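Local coordinates for spindle assembly checkpoint serine/threonine-protein kinase BUB1 (Saccharomyces cerevisiae, PDB 3ESL), which phosphorylates BUB3 and itself as a serine/threonine kinase of the spindle assembly checkpoint, which delays anaphase until chromosomes are bioriented on the spindle, at residues Ser51-Leu56 with Asn88-Asn93. Residues are numbered along the deposited sequence; the frame is centred on the assembly and turned at random.
Sequences SGQEVL and NLFLSN
Phe90 reaches across from the last turn of helix 77-90 and puts the far end of its ring against the first turns of helix 49-67. Its CZ lies 4.4 Å from Leu56 CG, which meets the ring at the edge, near its plane. The same CZ is 4.1 Å from Gln53 O, approached obliquely. Phe90 CE1 comes within 4.3 Å of Gln53 CG on the extended Gln53 side chain. Beside the ring, Leu56 CD2 touches Leu89 CD1 at 4.1 Å, the two leucine side chains crossing at about a right angle. Leu89 also backs its neighbour, with its CB 3.7 Å above one face of the Phe90 ring and offset toward the rim.

Phe90 CG stands anti to its own carbonyl carbon (chi1 -60°), which sends the ring out toward the other helix. The backbones remain well apart there, Gln53 CA and Phe90 CA being 9.7 Å from each other. Beyond the two segments, Phe90 also touches Arg57 and Met60 of helix 49-67, and the ring of Tyr86 meets its own at about 45°. Leu56 packs in addition on Ile40 of helix 29-47, so the contact joins three successive helices of this TPR-like N-terminal domain. With no hydrogen bond or salt bridge across, the fit of the leucines and the Phe90 ring joins the segments, and the Gln53 carbonyl is merely a van der Waals neighbour of that ring.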
ATOM      1  N   SER A  51      17.349   9.880 -10.878  1.00 49.39           N
ATOM      2  CA  SER A  51      17.420   8.465 -11.265  1.00 45.55           C
ATOM      3  C   SER A  51      16.864   7.578 -10.148  1.00 43.59           C
ATOM      4  O   SER A  51      16.133   6.626 -10.417  1.00 42.15           O
ATOM      5  CB  SER A  51      18.853   8.046 -11.596  1.00 47.10           C
ATOM      6  OG  SER A  51      18.940   6.651 -11.860  1.00 47.14           O
ATOM      7  N   GLY A  52      17.211   7.906  -8.903  1.00 38.29           N
ATOM      8  CA  GLY A  52      16.777   7.141  -7.733  1.00 37.49           C
ATOM      9  C   GLY A  52      15.266   7.067  -7.613  1.00 36.01           C
ATOM     10  O   GLY A  52      14.712   6.014  -7.300  1.00 33.49           O
ATOM     11  N   GLN A  53      14.601   8.189  -7.869  1.00 35.36           N
ATOM     12  CA  GLN A  53      13.136   8.255  -7.841  1.00 37.37           C
ATOM     13  C   GLN A  53      12.500   7.290  -8.851  1.00 33.51           C
ATOM     14  O   GLN A  53      11.588   6.523  -8.497  1.00 30.66           O
ATOM     15  CB  GLN A  53      12.664   9.697  -8.091  1.00 38.94           C
ATOM     16  CG  GLN A  53      11.157   9.879  -7.993  1.00 45.63           C
ATOM     17  CD  GLN A  53      10.701  11.274  -8.377  1.00 47.11           C
ATOM     18  OE1 GLN A  53      11.248  12.278  -7.905  1.00 50.55           O
ATOM     19  NE2 GLN A  53       9.682  11.345  -9.229  1.00 50.76           N
ATOM     20  N   GLU A  54      12.983   7.349 -10.092  0.50 32.82           N
ATOM     21  CA  GLU A  54      12.516   6.504 -11.187  0.50 34.12           C
ATOM     22  C   GLU A  54      12.740   5.024 -10.885  0.50 32.63           C
ATOM     23  O   GLU A  54      11.839   4.199 -11.069  0.50 31.02           O
ATOM     24  CB  GLU A  54      13.233   6.886 -12.492  0.50 36.56           C
ATOM     25  CG  GLU A  54      12.934   5.972 -13.684  0.50 40.34           C
ATOM     26  CD  GLU A  54      14.104   5.848 -14.657  0.50 44.16           C
ATOM     27  OE1 GLU A  54      14.790   6.862 -14.919  0.50 46.02           O
ATOM     28  OE2 GLU A  54      14.335   4.727 -15.162  0.50 45.86           O
ATOM     29  N   VAL A  55      13.944   4.701 -10.419  1.00 30.48           N
ATOM     30  CA  VAL A  55      14.325   3.314 -10.157  1.00 28.86           C
ATOM     31  C   VAL A  55      13.528   2.792  -8.962  1.00 25.01           C
ATOM     32  O   VAL A  55      13.093   1.630  -8.961  1.00 26.80           O
ATOM     33  CB  VAL A  55      15.847   3.148  -9.930  1.00 30.40           C
ATOM     34  CG1 VAL A  55      16.192   1.699  -9.599  1.00 30.75           C
ATOM     35  CG2 VAL A  55      16.627   3.606 -11.177  1.00 30.79           C
ATOM     36  N   LEU A  56      13.329   3.642  -7.960  1.00 24.10           N
ATOM     37  CA  LEU A  56      12.509   3.231  -6.814  1.00 20.93           C
ATOM     38  C   LEU A  56      11.085   2.921  -7.287  1.00 22.45           C
ATOM     39  O   LEU A  56      10.523   1.872  -6.937  1.00 25.36           O
ATOM     40  CB  LEU A  56      12.507   4.283  -5.699  1.00 22.82           C
ATOM     41  CG  LEU A  56      11.678   3.922  -4.460  1.00 23.72           C
ATOM     42  CD1 LEU A  56      12.157   2.617  -3.808  1.00 25.58           C
ATOM     43  CD2 LEU A  56      11.652   5.067  -3.442  1.00 23.96           C
ATOM     44  N   ASN A  88       1.657   6.371  -0.754  1.00 21.17           N
ATOM     45  CA  ASN A  88       2.107   7.612  -0.094  1.00 24.47           C
ATOM     46  C   ASN A  88       3.165   8.383  -0.889  1.00 26.36           C
ATOM     47  O   ASN A  88       3.147   9.617  -0.928  1.00 27.81           O
ATOM     48  CB  ASN A  88       2.653   7.310   1.307  1.00 27.64           C
ATOM     49  CG  ASN A  88       1.583   6.836   2.287  1.00 35.43           C
ATOM     50  OD1 ASN A  88       0.390   7.053   2.096  1.00 41.39           O
ATOM     51  ND2 ASN A  88       2.027   6.190   3.361  1.00 39.68           N
ATOM     52  N   LEU A  89       4.099   7.662  -1.503  1.00 23.29           N
ATOM     53  CA  LEU A  89       5.189   8.281  -2.252  1.00 24.30           C
ATOM     54  C   LEU A  89       4.759   8.777  -3.628  1.00 28.37           C
ATOM     55  O   LEU A  89       5.197   9.847  -4.073  1.00 28.25           O
ATOM     56  CB  LEU A  89       6.343   7.301  -2.419  1.00 25.54           C
ATOM     57  CG  LEU A  89       7.132   6.939  -1.163  1.00 26.63           C
ATOM     58  CD1 LEU A  89       8.098   5.834  -1.528  1.00 30.36           C
ATOM     59  CD2 LEU A  89       7.877   8.162  -0.607  1.00 31.64           C
ATOM     60  N   PHE A  90       3.901   8.007  -4.294  1.00 25.15           N
ATOM     61  CA  PHE A  90       3.655   8.215  -5.721  1.00 26.10           C
ATOM     62  C   PHE A  90       2.234   8.620  -6.112  1.00 27.89           C
ATOM     63  O   PHE A  90       2.028   9.193  -7.188  1.00 29.07           O
ATOM     64  CB  PHE A  90       4.136   7.001  -6.524  1.00 26.35           C
ATOM     65  CG  PHE A  90       5.604   6.727  -6.369  1.00 28.56           C
ATOM     66  CD1 PHE A  90       6.550   7.631  -6.853  1.00 29.42           C
ATOM     67  CD2 PHE A  90       6.046   5.585  -5.722  1.00 26.37           C
ATOM     68  CE1 PHE A  90       7.915   7.396  -6.699  1.00 28.22           C
ATOM     69  CE2 PHE A  90       7.410   5.339  -5.567  1.00 27.02           C
ATOM     70  CZ  PHE A  90       8.344   6.243  -6.060  1.00 29.96           C
ATOM     71  N   LEU A  91       1.264   8.367  -5.237  1.00 25.43           N
ATOM     72  CA  LEU A  91      -0.134   8.663  -5.550  1.00 25.88           C
ATOM     73  C   LEU A  91      -0.769   9.725  -4.647  1.00 28.40           C
ATOM     74  O   LEU A  91      -1.988   9.919  -4.677  1.00 29.88           O
ATOM     75  CB  LEU A  91      -0.960   7.366  -5.519  1.00 24.34           C
ATOM     76  CG  LEU A  91      -0.495   6.218  -6.421  1.00 25.34           C
ATOM     77  CD1 LEU A  91      -1.408   4.992  -6.276  1.00 25.32           C
ATOM     78  CD2 LEU A  91      -0.404   6.678  -7.870  1.00 25.47           C
ATOM     79  N   SER A  92       0.057  10.425  -3.870  1.00 30.85           N
ATOM     80  CA  SER A  92      -0.430  11.331  -2.828  1.00 33.78           C
ATOM     81  C   SER A  92      -1.285  12.493  -3.351  1.00 36.26           C
ATOM     82  O   SER A  92      -2.156  12.997  -2.636  1.00 37.62           O
ATOM     83  CB  SER A  92       0.734  11.857  -1.965  1.00 34.27           C
ATOM     84  OG  SER A  92       1.654  12.606  -2.747  1.00 36.79           O
ATOM     85  N   ASN A  93      -1.038  12.908  -4.592  1.00 34.25           N
ATOM     86  CA  ASN A  93      -1.810  13.988  -5.215  1.00 36.95           C
ATOM     87  C   ASN A  93      -2.992  13.477  -6.053  1.00 35.55           C
ATOM     88  O   ASN A  93      -3.543  14.206  -6.871  1.00 35.03           O
ATOM     89  CB  ASN A  93      -0.885  14.871  -6.064  1.00 41.72           C
ATOM     90  CG  ASN A  93      -0.375  14.163  -7.312  1.00 45.64           C
ATOM     91  OD1 ASN A  93      -0.264  12.933  -7.349  1.00 49.99           O
ATOM     92  ND2 ASN A  93      -0.064  14.942  -8.346  1.00 48.80           N
TER